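Local coordinates for putative host cell surface-exposed lipoprotein (Streptococcus phage TP-J34, PDB 4EQQ) that is the ectodomain of a phage-encoded superinfection exclusion lipoprotein, which probably acts on the tape measure protein of incoming phages, at residues 37-40 / 41-45; 10-13 / 14-17; 92-95 / 96-100; 65-68 / 69-73; 29-33 / 34-38. One frame throughout, in Å; residues are numbered along the deposited sequence.

Contact 1: 37-40 / 41-45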
loop_
_atom_site.group_PDB
_atom_site.type_symbol
_atom_site.label_atom_id
_atom_site.label_comp_id
_atom_site.label_asym_id
_atom_site.label_seq_id
_atom_site.Cartn_x
_atom_site.Cartn_y
_atom_site.Cartn_z
ATOM N N ARG A 37 -8.247 9.912 -4.003
ATOM C CA ARG A 37 -8.658 11.050 -4.822
ATOM C C ARG A 37 -7.551 11.428 -5.805
ATOM O O ARG A 37 -7.817 11.659 -6.992
ATOM C CB ARG A 37 -8.999 12.257 -3.916
ATOM C CG ARG A 37 -9.743 13.378 -4.641
ATOM C CD ARG A 37 -9.674 14.710 -3.880
ATOM N NE ARG A 37 -10.226 14.614 -2.526
ATOM C CZ ARG A 37 -11.522 14.624 -2.235
ATOM N NH1 ARG A 37 -12.428 14.712 -3.202
ATOM N NH2 ARG A 37 -11.925 14.506 -0.980
ATOM N N SER A 38 -6.315 11.514 -5.283
ATOM C CA SER A 38 -5.105 11.835 -6.029
ATOM C C SER A 38 -4.769 10.693 -7.019
ATOM O O SER A 38 -4.487 10.964 -8.179
ATOM C CB SER A 38 -3.955 12.094 -5.066
ATOM O OG SER A 38 -2.745 12.292 -5.780
ATOM N N GLN A 39 -4.859 9.422 -6.578
ATOM C CA GLN A 39 -4.594 8.256 -7.429
ATOM C C GLN A 39 -5.477 8.245 -8.700
ATOM O O GLN A 39 -4.959 8.040 -9.802
ATOM C CB GLN A 39 -4.809 6.957 -6.636
ATOM C CG GLN A 39 -4.582 5.680 -7.457
ATOM C CD GLN A 39 -3.125 5.384 -7.749
ATOM O OE1 GLN A 39 -2.221 5.856 -7.066
ATOM N NE2 GLN A 39 -2.863 4.562 -8.757
ATOM N N LEU A 40 -6.806 8.441 -8.533
ATOM C CA LEU A 40 -7.753 8.421 -9.656
ATOM C C LEU A 40 -7.454 9.483 -10.713
ATOM O O LEU A 40 -7.646 9.239 -11.904
ATOM C CB LEU A 40 -9.215 8.509 -9.178
ATOM C CG LEU A 40 -9.737 7.317 -8.355
ATOM C CD1 LEU A 40 -11.027 7.688 -7.626
ATOM C CD2 LEU A 40 -9.951 6.036 -9.227
ATOM N N VAL A 41 -6.988 10.651 -10.277
ATOM C CA VAL A 41 -6.623 11.749 -11.184
ATOM C C VAL A 41 -5.215 11.506 -11.777
ATOM O O VAL A 41 -5.054 11.504 -12.986
ATOM C CB VAL A 41 -6.720 13.132 -10.473
ATOM C CG1 VAL A 41 -6.135 14.256 -11.337
ATOM C CG2 VAL A 41 -8.161 13.458 -10.093
ATOM N N SER A 42 -4.214 11.302 -10.918
ATOM C CA SER A 42 -2.811 11.178 -11.309
ATOM C C SER A 42 -2.477 9.923 -12.126
ATOM O O SER A 42 -1.719 10.010 -13.094
ATOM C CB SER A 42 -1.913 11.304 -10.079
ATOM O OG SER A 42 -0.546 11.389 -10.433
ATOM N N PHE A 43 -3.006 8.768 -11.739
ATOM C CA PHE A 43 -2.716 7.538 -12.476
ATOM C C PHE A 43 -3.750 7.210 -13.548
ATOM O O PHE A 43 -3.386 6.996 -14.702
ATOM C CB PHE A 43 -2.525 6.344 -11.526
ATOM C CG PHE A 43 -2.099 5.070 -12.237
ATOM C CD1 PHE A 43 -0.776 4.874 -12.611
ATOM C CD2 PHE A 43 -3.032 4.097 -12.578
ATOM C CE1 PHE A 43 -0.393 3.717 -13.303
ATOM C CE2 PHE A 43 -2.648 2.943 -13.266
ATOM C CZ PHE A 43 -1.329 2.754 -13.611
ATOM N N ASP A 44 -5.025 7.103 -13.157
ATOM C CA ASP A 44 -6.104 6.691 -14.056
ATOM C C ASP A 44 -6.584 7.792 -14.981
ATOM O O ASP A 44 -7.309 7.511 -15.931
ATOM C CB ASP A 44 -7.258 6.093 -13.254
ATOM C CG ASP A 44 -6.820 4.904 -12.439
ATOM O OD1 ASP A 44 -6.775 3.794 -12.996
ATOM O OD2 ASP A 44 -6.381 5.108 -11.293
ATOM N N LYS A 45 -6.201 9.047 -14.695
ATOM C CA LYS A 45 -6.536 10.209 -15.518
ATOM C C LYS A 45 -8.025 10.556 -15.545
ATOM O O LYS A 45 -8.519 11.087 -16.533
ATOM C CB LYS A 45 -5.881 10.160 -16.941
ATOM C CG LYS A 45 -4.381 9.804 -16.961
ATOM C CD LYS A 45 -3.533 10.847 -16.254
ATOM C CE LYS A 45 -2.059 10.530 -16.339
ATOM N NZ LYS A 45 -1.243 11.460 -15.494
#

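Contact 2: 10-13 / 14-17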
loop_
_atom_site.group_PDB
_atom_site.type_symbol
_atom_site.label_atom_id
_atom_site.label_comp_id
_atom_site.label_asym_id
_atom_site.label_seq_id
_atom_site.Cartn_x
_atom_site.Cartn_y
_atom_site.Cartn_z
ATOM N N LYS A 10 -27.989 8.861 -13.195
ATOM C CA LYS A 10 -27.904 10.169 -13.854
ATOM C C LYS A 10 -26.463 10.668 -13.964
ATOM O O LYS A 10 -26.192 11.781 -14.406
ATOM C CB LYS A 10 -28.732 11.166 -13.055
ATOM C CG LYS A 10 -30.202 10.840 -13.069
ATOM C CD LYS A 10 -30.948 11.771 -12.171
ATOM C CE LYS A 10 -32.370 11.944 -12.630
ATOM N NZ LYS A 10 -33.151 10.682 -12.599
ATOM N N VAL A 11 -25.539 9.836 -13.529
ATOM C CA VAL A 11 -24.135 10.194 -13.471
ATOM C C VAL A 11 -23.428 9.748 -14.760
ATOM O O VAL A 11 -23.850 8.757 -15.352
ATOM C CB VAL A 11 -23.588 9.628 -12.145
ATOM C CG1 VAL A 11 -22.680 8.426 -12.301
ATOM C CG2 VAL A 11 -23.010 10.715 -11.278
ATOM N N PRO A 12 -22.386 10.463 -15.248
ATOM C CA PRO A 12 -21.716 10.013 -16.475
ATOM C C PRO A 12 -21.115 8.627 -16.291
ATOM O O PRO A 12 -20.812 8.235 -15.160
ATOM C CB PRO A 12 -20.615 11.064 -16.674
ATOM C CG PRO A 12 -21.091 12.249 -15.943
ATOM C CD PRO A 12 -21.759 11.695 -14.731
ATOM N N LYS A 13 -20.946 7.892 -17.405
ATOM C CA LYS A 13 -20.352 6.559 -17.411
ATOM C C LYS A 13 -18.976 6.567 -16.704
ATOM O O LYS A 13 -18.684 5.685 -15.887
ATOM C CB LYS A 13 -20.252 6.056 -18.863
ATOM C CG LYS A 13 -19.371 4.829 -19.092
ATOM C CD LYS A 13 -19.944 3.544 -18.532
ATOM C CE LYS A 13 -19.358 2.293 -19.160
ATOM N NZ LYS A 13 -17.999 2.500 -19.738
ATOM N N GLU A 14 -18.176 7.605 -16.983
ATOM C CA GLU A 14 -16.864 7.843 -16.391
ATOM C C GLU A 14 -16.898 7.787 -14.862
ATOM O O GLU A 14 -15.971 7.248 -14.276
ATOM C CB GLU A 14 -16.332 9.212 -16.846
ATOM C CG GLU A 14 -14.939 9.556 -16.342
ATOM C CD GLU A 14 -14.533 11.018 -16.408
ATOM O OE1 GLU A 14 -13.376 11.327 -16.036
ATOM O OE2 GLU A 14 -15.365 11.855 -16.827
ATOM N N TYR A 15 -17.947 8.357 -14.226
ATOM C CA TYR A 15 -18.069 8.360 -12.765
ATOM C C TYR A 15 -18.296 6.924 -12.260
ATOM O O TYR A 15 -17.758 6.556 -11.214
ATOM C CB TYR A 15 -19.233 9.258 -12.313
ATOM C CG TYR A 15 -19.021 10.762 -12.358
ATOM C CD1 TYR A 15 -18.285 11.351 -13.381
ATOM C CD2 TYR A 15 -19.707 11.602 -11.491
ATOM C CE1 TYR A 15 -18.154 12.738 -13.475
ATOM C CE2 TYR A 15 -19.581 12.991 -11.572
ATOM C CZ TYR A 15 -18.785 13.553 -12.551
ATOM O OH TYR A 15 -18.685 14.922 -12.650
ATOM N N ARG A 16 -19.089 6.124 -13.004
ATOM C CA ARG A 16 -19.387 4.725 -12.638
ATOM C C ARG A 16 -18.135 3.871 -12.800
ATOM O O ARG A 16 -17.864 3.020 -11.960
ATOM C CB ARG A 16 -20.566 4.161 -13.467
ATOM C CG ARG A 16 -21.895 4.863 -13.170
ATOM C CD ARG A 16 -23.101 4.103 -13.713
ATOM N NE ARG A 16 -23.145 4.171 -15.167
ATOM C CZ ARG A 16 -23.781 5.115 -15.853
ATOM N NH1 ARG A 16 -23.735 5.122 -17.177
ATOM N NH2 ARG A 16 -24.470 6.060 -15.219
ATOM N N THR A 17 -17.345 4.137 -13.845
ATOM C CA THR A 17 -16.077 3.434 -14.066
ATOM C C THR A 17 -15.081 3.832 -12.956
ATOM O O THR A 17 -14.329 2.979 -12.468
ATOM C CB THR A 17 -15.584 3.674 -15.515
ATOM O OG1 THR A 17 -16.638 3.293 -16.397
ATOM C CG2 THR A 17 -14.381 2.815 -15.881
#

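Contact 3: 92-95 / 96-100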
loop_
_atom_site.group_PDB
_atom_site.type_symbol
_atom_site.label_atom_id
_atom_site.label_comp_id
_atom_site.label_asym_id
_atom_site.label_seq_id
_atom_site.Cartn_x
_atom_site.Cartn_y
_atom_site.Cartn_z
ATOM N N ASP A 92 -0.184 9.765 5.302
ATOM C CA ASP A 92 -1.269 9.178 4.483
ATOM C C ASP A 92 -2.504 10.065 4.335
ATOM O O ASP A 92 -3.320 9.841 3.439
ATOM C CB ASP A 92 -1.667 7.778 4.967
ATOM C CG ASP A 92 -0.547 6.783 4.802
ATOM O OD1 ASP A 92 -0.140 6.530 3.636
ATOM O OD2 ASP A 92 -0.021 6.320 5.829
ATOM N N LYS A 93 -2.650 11.054 5.216
ATOM C CA LYS A 93 -3.781 11.988 5.193
ATOM C C LYS A 93 -5.146 11.386 5.517
ATOM O O LYS A 93 -6.171 11.893 5.071
ATOM C CB LYS A 93 -3.778 12.918 3.961
ATOM C CG LYS A 93 -2.529 13.822 3.913
ATOM C CD LYS A 93 -2.463 14.653 2.644
ATOM C CE LYS A 93 -2.443 13.795 1.402
ATOM N NZ LYS A 93 -2.144 14.588 0.191
ATOM N N PHE A 94 -5.153 10.334 6.372
ATOM C CA PHE A 94 -6.370 9.837 6.989
ATOM C C PHE A 94 -6.767 10.935 7.970
ATOM O O PHE A 94 -5.897 11.684 8.440
ATOM C CB PHE A 94 -6.089 8.558 7.793
ATOM C CG PHE A 94 -6.017 7.332 6.915
ATOM C CD1 PHE A 94 -7.177 6.743 6.417
ATOM C CD2 PHE A 94 -4.789 6.791 6.551
ATOM C CE1 PHE A 94 -7.113 5.611 5.603
ATOM C CE2 PHE A 94 -4.722 5.670 5.707
ATOM C CZ PHE A 94 -5.885 5.090 5.239
ATOM N N THR A 95 -8.052 11.020 8.327
ATOM C CA THR A 95 -8.484 11.998 9.337
ATOM C C THR A 95 -7.959 11.495 10.690
ATOM O O THR A 95 -7.622 10.307 10.813
ATOM C CB THR A 95 -10.028 12.070 9.372
ATOM O OG1 THR A 95 -10.517 10.846 9.921
ATOM C CG2 THR A 95 -10.642 12.305 7.979
ATOM N N GLN A 96 -7.906 12.370 11.702
ATOM C CA GLN A 96 -7.458 11.993 13.052
ATOM C C GLN A 96 -8.309 10.864 13.665
ATOM O O GLN A 96 -7.766 9.958 14.296
ATOM C CB GLN A 96 -7.435 13.218 13.986
ATOM C CG GLN A 96 -6.695 12.957 15.309
ATOM C CD GLN A 96 -5.220 12.719 15.089
ATOM O OE1 GLN A 96 -4.536 13.539 14.487
ATOM N NE2 GLN A 96 -4.706 11.585 15.553
ATOM N N GLU A 97 -9.634 10.913 13.454
ATOM C CA GLU A 97 -10.579 9.904 13.956
ATOM C C GLU A 97 -10.357 8.543 13.306
ATOM O O GLU A 97 -10.420 7.530 13.989
ATOM C CB GLU A 97 -12.021 10.367 13.734
ATOM C CG GLU A 97 -12.218 11.757 14.295
ATOM C CD GLU A 97 -13.523 12.020 15.013
ATOM O OE1 GLU A 97 -14.493 11.246 14.836
ATOM O OE2 GLU A 97 -13.584 13.054 15.711
ATOM N N GLU A 98 -10.070 8.519 11.998
ATOM C CA GLU A 98 -9.756 7.257 11.296
ATOM C C GLU A 98 -8.469 6.642 11.872
ATOM O O GLU A 98 -8.431 5.445 12.143
ATOM C CB GLU A 98 -9.590 7.498 9.793
ATOM C CG GLU A 98 -10.930 7.705 9.102
ATOM C CD GLU A 98 -10.913 8.527 7.831
ATOM O OE1 GLU A 98 -12.009 8.912 7.370
ATOM O OE2 GLU A 98 -9.814 8.793 7.295
ATOM N N ALA A 99 -7.428 7.479 12.083
ATOM C CA ALA A 99 -6.141 7.045 12.626
ATOM C C ALA A 99 -6.296 6.599 14.088
ATOM O O ALA A 99 -5.720 5.580 14.463
ATOM C CB ALA A 99 -5.112 8.165 12.512
ATOM N N ASP A 100 -7.119 7.319 14.888
ATOM C CA ASP A 100 -7.359 6.949 16.289
ATOM C C ASP A 100 -8.041 5.594 16.361
ATOM O O ASP A 100 -7.617 4.743 17.143
ATOM C CB ASP A 100 -8.195 8.019 17.028
ATOM C CG ASP A 100 -7.500 9.358 17.232
ATOM O OD1 ASP A 100 -6.246 9.411 17.113
ATOM O OD2 ASP A 100 -8.209 10.361 17.461
HETATM O O HOH W 1 -13.180 10.622 9.860
#

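Contact 4: 65-68 / 69-73. With SO4 (sulfate ion), chain D.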
loop_
_atom_site.group_PDB
_atom_site.type_symbol
_atom_site.label_atom_id
_atom_site.label_comp_id
_atom_site.label_asym_id
_atom_site.label_seq_id
_atom_site.Cartn_x
_atom_site.Cartn_y
_atom_site.Cartn_z
ATOM N N GLN A 65 -10.070 1.202 6.156
ATOM C CA GLN A 65 -8.876 1.420 5.330
ATOM C C GLN A 65 -7.695 1.801 6.234
ATOM O O GLN A 65 -6.592 1.304 6.037
ATOM C CB GLN A 65 -9.107 2.552 4.300
ATOM C CG GLN A 65 -10.125 2.232 3.216
ATOM C CD GLN A 65 -9.710 1.058 2.382
ATOM O OE1 GLN A 65 -10.326 0.003 2.420
ATOM N NE2 GLN A 65 -8.664 1.216 1.608
ATOM N N ALA A 66 -7.932 2.712 7.207
ATOM C CA ALA A 66 -6.903 3.160 8.155
ATOM C C ALA A 66 -6.419 1.990 8.998
ATOM O O ALA A 66 -5.216 1.859 9.205
ATOM C CB ALA A 66 -7.443 4.268 9.048
ATOM N N LEU A 67 -7.349 1.153 9.494
ATOM C CA LEU A 67 -7.002 -0.026 10.299
ATOM C C LEU A 67 -6.096 -0.990 9.504
ATOM O O LEU A 67 -5.080 -1.444 10.028
ATOM C CB LEU A 67 -8.286 -0.747 10.801
ATOM C CG LEU A 67 -8.091 -2.062 11.583
ATOM C CD1 LEU A 67 -7.086 -1.894 12.752
ATOM C CD2 LEU A 67 -9.424 -2.603 12.073
ATOM N N GLU A 68 -6.469 -1.293 8.250
ATOM C CA GLU A 68 -5.686 -2.185 7.389
ATOM C C GLU A 68 -4.288 -1.605 7.110
ATOM O O GLU A 68 -3.295 -2.334 7.165
ATOM C CB GLU A 68 -6.452 -2.530 6.094
ATOM C CG GLU A 68 -7.681 -3.420 6.306
ATOM C CD GLU A 68 -7.479 -4.647 7.185
ATOM O OE1 GLU A 68 -8.161 -4.754 8.231
ATOM O OE2 GLU A 68 -6.567 -5.447 6.879
ATOM N N LYS A 69 -4.202 -0.287 6.888
ATOM C CA LYS A 69 -2.899 0.353 6.674
ATOM C C LYS A 69 -2.063 0.312 7.972
ATOM O O LYS A 69 -0.857 0.082 7.920
ATOM C CB LYS A 69 -3.057 1.807 6.170
ATOM C CG LYS A 69 -1.764 2.362 5.563
ATOM C CD LYS A 69 -1.339 1.573 4.297
ATOM C CE LYS A 69 0.008 1.986 3.759
ATOM N NZ LYS A 69 0.012 3.413 3.333
ATOM N N ALA A 70 -2.717 0.548 9.124
ATOM C CA ALA A 70 -2.086 0.529 10.447
ATOM C C ALA A 70 -1.499 -0.861 10.732
ATOM O O ALA A 70 -0.367 -0.946 11.200
ATOM C CB ALA A 70 -3.115 0.891 11.530
ATOM N N LYS A 71 -2.251 -1.944 10.415
ATOM C CA LYS A 71 -1.784 -3.329 10.586
ATOM C C LYS A 71 -0.558 -3.548 9.730
ATOM O O LYS A 71 0.420 -4.108 10.218
ATOM C CB LYS A 71 -2.866 -4.356 10.202
ATOM C CG LYS A 71 -4.048 -4.435 11.169
ATOM C CD LYS A 71 -5.094 -5.387 10.590
ATOM C CE LYS A 71 -6.296 -5.559 11.479
ATOM N NZ LYS A 71 -7.362 -6.352 10.798
ATOM N N GLN A 72 -0.588 -3.061 8.464
ATOM C CA GLN A 72 0.546 -3.169 7.546
ATOM C C GLN A 72 1.800 -2.510 8.147
ATOM O O GLN A 72 2.860 -3.138 8.158
ATOM C CB GLN A 72 0.202 -2.568 6.173
ATOM C CG GLN A 72 1.315 -2.749 5.141
ATOM C CD GLN A 72 1.006 -2.089 3.814
ATOM O OE1 GLN A 72 -0.131 -2.100 3.337
ATOM N NE2 GLN A 72 2.024 -1.502 3.187
ATOM N N TYR A 73 1.681 -1.269 8.670
ATOM C CA TYR A 73 2.814 -0.567 9.304
ATOM C C TYR A 73 3.337 -1.326 10.518
ATOM O O TYR A 73 4.551 -1.405 10.710
ATOM C CB TYR A 73 2.443 0.876 9.711
ATOM C CG TYR A 73 2.258 1.845 8.555
ATOM C CD1 TYR A 73 2.944 1.684 7.358
ATOM C CD2 TYR A 73 1.392 2.935 8.675
ATOM C CE1 TYR A 73 2.785 2.583 6.304
ATOM C CE2 TYR A 73 1.208 3.825 7.615
ATOM C CZ TYR A 73 1.934 3.671 6.449
ATOM O OH TYR A 73 1.771 4.561 5.416
HETATM S S SO4 D . 1.074 4.194 -0.041
HETATM O O1 SO4 D . -0.202 3.769 -0.635
HETATM O O2 SO4 D . 1.378 3.380 1.128
HETATM O O3 SO4 D . 2.153 4.020 -1.018
HETATM O O4 SO4 D . 0.985 5.609 0.343
#

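Contact 5: 29-33 / 34-38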
loop_
_atom_site.group_PDB
_atom_site.type_symbol
_atom_site.label_atom_id
_atom_site.label_comp_id
_atom_site.label_asym_id
_atom_site.label_seq_id
_atom_site.Cartn_x
_atom_site.Cartn_y
_atom_site.Cartn_z
ATOM N N VAL A 29 -4.963 -1.915 -1.980
ATOM C CA VAL A 29 -4.024 -0.953 -1.387
ATOM C C VAL A 29 -4.872 -0.178 -0.372
ATOM O O VAL A 29 -5.987 0.225 -0.683
ATOM C CB VAL A 29 -3.372 -0.043 -2.480
ATOM C CG1 VAL A 29 -2.462 1.023 -1.868
ATOM C CG2 VAL A 29 -2.596 -0.880 -3.498
ATOM N N HIS A 30 -4.410 -0.014 0.834
ATOM C CA HIS A 30 -5.302 0.630 1.810
ATOM C C HIS A 30 -5.184 2.167 1.937
ATOM O O HIS A 30 -4.617 2.685 2.890
ATOM C CB HIS A 30 -5.252 -0.143 3.116
ATOM C CG HIS A 30 -5.512 -1.601 2.879
ATOM N ND1 HIS A 30 -4.507 -2.534 2.988
ATOM C CD2 HIS A 30 -6.653 -2.224 2.494
ATOM C CE1 HIS A 30 -5.069 -3.699 2.715
ATOM N NE2 HIS A 30 -6.358 -3.555 2.398
ATOM N N MET A 31 -5.805 2.875 0.993
ATOM C CA MET A 31 -5.730 4.327 0.840
ATOM C C MET A 31 -6.698 5.119 1.659
ATOM O O MET A 31 -7.848 4.713 1.869
ATOM C CB MET A 31 -5.938 4.719 -0.631
ATOM C CG MET A 31 -4.926 4.106 -1.569
ATOM S SD MET A 31 -5.304 4.593 -3.259
ATOM C CE MET A 31 -4.219 3.490 -4.154
ATOM N N SER A 32 -6.258 6.326 2.026
ATOM C CA SER A 32 -7.116 7.300 2.676
ATOM C C SER A 32 -7.925 7.899 1.543
ATOM O O SER A 32 -7.596 7.669 0.367
ATOM C CB SER A 32 -6.273 8.371 3.369
ATOM O OG SER A 32 -5.642 9.238 2.445
ATOM N N LYS A 33 -8.987 8.638 1.875
ATOM C CA LYS A 33 -9.810 9.305 0.872
ATOM C C LYS A 33 -8.949 10.208 -0.009
ATOM O O LYS A 33 -9.144 10.233 -1.224
ATOM C CB LYS A 33 -10.904 10.136 1.559
ATOM C CG LYS A 33 -11.950 10.704 0.599
ATOM C CD LYS A 33 -12.949 11.636 1.291
ATOM C CE LYS A 33 -13.892 10.935 2.243
ATOM N NZ LYS A 33 -14.831 11.899 2.885
ATOM N N GLU A 34 -8.012 10.972 0.604
ATOM C CA GLU A 34 -7.159 11.905 -0.143
ATOM C C GLU A 34 -6.153 11.196 -1.065
ATOM O O GLU A 34 -5.921 11.639 -2.188
ATOM C CB GLU A 34 -6.485 12.935 0.791
ATOM C CG GLU A 34 -7.477 13.838 1.522
ATOM C CD GLU A 34 -8.600 14.441 0.698
ATOM O OE1 GLU A 34 -8.326 14.935 -0.415
ATOM O OE2 GLU A 34 -9.765 14.401 1.159
ATOM N N GLU A 35 -5.608 10.062 -0.604
ATOM C CA GLU A 35 -4.694 9.253 -1.419
ATOM C C GLU A 35 -5.410 8.707 -2.659
ATOM O O GLU A 35 -4.891 8.796 -3.778
ATOM C CB GLU A 35 -4.118 8.111 -0.592
ATOM C CG GLU A 35 -2.951 8.580 0.252
ATOM C CD GLU A 35 -2.415 7.550 1.222
ATOM O OE1 GLU A 35 -3.202 6.701 1.707
ATOM O OE2 GLU A 35 -1.209 7.636 1.546
ATOM N N LEU A 36 -6.627 8.204 -2.455
ATOM C CA LEU A 36 -7.470 7.642 -3.511
ATOM C C LEU A 36 -7.901 8.715 -4.510
ATOM O O LEU A 36 -7.848 8.485 -5.720
ATOM C CB LEU A 36 -8.683 6.922 -2.892
ATOM C CG LEU A 36 -9.676 6.299 -3.890
ATOM C CD1 LEU A 36 -8.993 5.239 -4.783
ATOM C CD2 LEU A 36 -10.846 5.708 -3.160
ATOM N N ARG A 37 -8.247 9.912 -4.003
ATOM C CA ARG A 37 -8.658 11.050 -4.822
ATOM C C ARG A 37 -7.551 11.428 -5.805
ATOM O O ARG A 37 -7.817 11.659 -6.992
ATOM C CB ARG A 37 -8.999 12.257 -3.916
ATOM C CG ARG A 37 -9.743 13.378 -4.641
ATOM C CD ARG A 37 -9.674 14.710 -3.880
ATOM N NE ARG A 37 -10.226 14.614 -2.526
ATOM C CZ ARG A 37 -11.522 14.624 -2.235
ATOM N NH1 ARG A 37 -12.428 14.712 -3.202
ATOM N NH2 ARG A 37 -11.925 14.506 -0.980
ATOM N N SER A 38 -6.315 11.514 -5.283
ATOM C CA SER A 38 -5.105 11.835 -6.029
ATOM C C SER A 38 -4.769 10.693 -7.019
ATOM O O SER A 38 -4.487 10.964 -8.179
ATOM C CB SER A 38 -3.955 12.094 -5.066
ATOM O OG SER A 38 -2.745 12.292 -5.780
HETATM O O HOH W 2 -2.643 4.368 2.927
#

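Contact 1: 37-40 / 41-45
Q39 O, near the C-terminal end of helix 33-42, is gripped by two backbone donors: F43 N at 2.8 Å, and D44 N in a longer, weak bond. One residue earlier, S38 O receives S42 N, also at 2.8 Å. K45 is the first residue to leave helical backbone angles, with a positive phi of 67°. K45 folds back so that NZ donates to S42 O at 2.8 Å; a long, flexible lysine can reach such a late carbonyl. Q39 leaves the backbone with CG anti to N and then bends at chi2 (74°), which lays its amide alongside F43, NE2 lying 3.3 Å from F43 CB and the amide and ring planes 27° apart. NE2 finds its polar partner in Y25 OH, which also bonds D44 OD2. S38 OG and S42 OG both bond to D75 of the second subunit. Late carbonyls are thus met by backbone and lysine donors, while small serines present hydroxyls to the subunit interface and one tyrosine hydroxyl ties Q39 and D44 to helix 13-28.

Contact 2: 10-13 / 14-17
V11 and P12 run in extended conformation, with psi 148° and 155°, into helix 13-28, whose N-cap position P12 occupies. The first bonds are loose: P12 O takes only weak ones, from Y15 N and from R16 N. The following one, T17 N to K13 O at 2.9 Å, is regular. Proline suits the entrance to a helix because it has no N-H to offer and the helix asks for none there, and here the ring does a second job. P12 CD sits over the centre of one face of the Y15 ring, 3.7 Å from its centroid and 9° off the ring normal, a CH-pi contact. It is a local, surface contact that joins the N-terminal loop to the first helix of the ectodomain. Y15 reaches back to the loop because its CG stands beside its own backbone N. V11 crosses the tyrosine at about a right angle; its CG2 comes obliquely to 3.4 Å from Y15 CD2, while its other methyl, CG1, lies 3.8 Å from R16 CG. R16 runs past V11 in the opposite direction, and R16 NH2 ends 2.8 Å from V11 O. On helix 48-57, Y53 meets the Y15 ring with planes at about 40°, and V11 touches the same residue.

Contact 3: 92-95 / 96-100
E98 folds back over T95, the residue just before helix 96-104, and each of its atoms meets the threonine on the way out. E98 CB lies 3.5 Å from T95 OG1, CG passes the same oxygen at 3.3 Å, and the extended chain then brings the carboxylate beside the threonine hydroxyl and methyl. At the tip, OE2 accepts from T95 N at 3.0 Å in a nearly straight bond (165°), although the N-H arrives from above the carboxylate plane. OE2 also lies in the plane of the F94 ring at its edge, 3.5 Å from F94 CD1, with ring and carboxylate 86° apart; the slightly positive C-H rim suits an anion there. OE1 receives a proton from a water that also bonds T95 OG1. In return E98 N donates to T95 OG1 at 3.2 Å, completing a capping box. Threonine can serve as N-cap because OG1 stands between backbone N and carbonyl carbon (chi1 70°), the crowded position, from which it faces the first turn. A99 N follows with an ordinary helical bond to T95 O. Q96 NE2 donates to D100 OD1 at 3.1 Å, and R85 forms a salt bridge to that oxygen. The capped turn joins consecutive helices of the helix-turn-helix fold: F94 and E98 rest on helix 62-77, while Q96 and A99 pack against V89 of helix 81-91.

Contact 4: 65-68 / 69-73
E68 and K71 form a salt bridge one turn apart: K71 NZ lies 3.1 Å from E68 OE1, on the syn side and 16° out of the carboxylate plane. The extended lysine runs side by side with the glutamate, which bends at chi2 (-48°) to stay alongside. Apolar contact accompanies the pair, K71 CE lying 3.9 Å from L67 CG. Regular helical hydrogen bonds carry the backbone from K69 N to Q72 N, A70 N to A66 O being the shortest at 2.8 Å; in this helix of the helix-turn-helix fold both alanines are small enough to let helix 96-104 pack against them at A102. Another lysine, K69, turns the other way and spends its charge deeper. K69 NZ donates to Y73 OH at 3.0 Å and to sulfate O2 at 2.6 Å, and forms a salt bridge with D92. The sulfate, probably from the crystallisation liquor, is also bound by K69 and Q72 of the second subunit. Sulfate and D92 would offset the charge of this buried lysine, and the anion probably eases the approach of two lysines across the interface.

Contact 5: 29-33 / 34-38
A capping box opens helix 33-42, with S32 as N-cap and E35 as its partner. S32 N donates to E35 OE1 at 3.1 Å, straight on (168°) and into the anti lone pair, while E35 N returns the bond to S32 OG at 3.2 Å. Serine is suited to this place because its short hydroxyl, with chi1 71°, swings round to the first turn of the helix; the same OG bonds D92 O. The ordinary helical bonds then begin, L36 N to S32 O at 3.0 Å and R37 N to K33 O. Outside the box a hydrophobic staple is set: M31, just before the N-cap, meets L36, four residues into the helix, M31 SD lying 4.0 Å from L36 CD1. Both residues also pack on Y25 of helix 13-28, so the capped turn joins consecutive helices of the helix-turn-helix fold. Before the staple, H30 is the centre of an inverse gamma turn, closed by a weak bond from M31 N to V29 O. Facing helix 48-57, R37 grips E34 side-on, in its own guanidinium plane: R37 NE reaches E34 OE1 at 2.9 Å and R37 NH2 reaches E34 OE2 at 3.0 Å, and its NH1 forms a salt bridge with D52. K33 runs alongside the arginine, K33 CD lying 3.8 Å from R37 NH2, and its NZ forms a salt bridge with E56. E35 OE2 comes close to D92 OD1, a pairing of acids that may raise the pKa of one of them.

Overall arrangement
Contact 2 comes first, joining the N-terminal loop to helix 13-28. Contact 5 then closes the turn between helices 13-28 and 33-42 and runs on into contact 1, near the C-terminal end of the second helix; Q39 and M31 also touch between them. Contact 4 lies within helix 62-77, and contact 3 closes the turn from helix 81-91 to helix 96-104. None nests or crosses; contacts 5 and 1 overlap at R37-S38 and the others follow in series. D92 joins the earlier helices to the later ones, reaching S32 of contact 5 and K69 and Y73 of contact 4. Contacts 1, 5 and 4, and K93 of contact 3, also touch the second subunit.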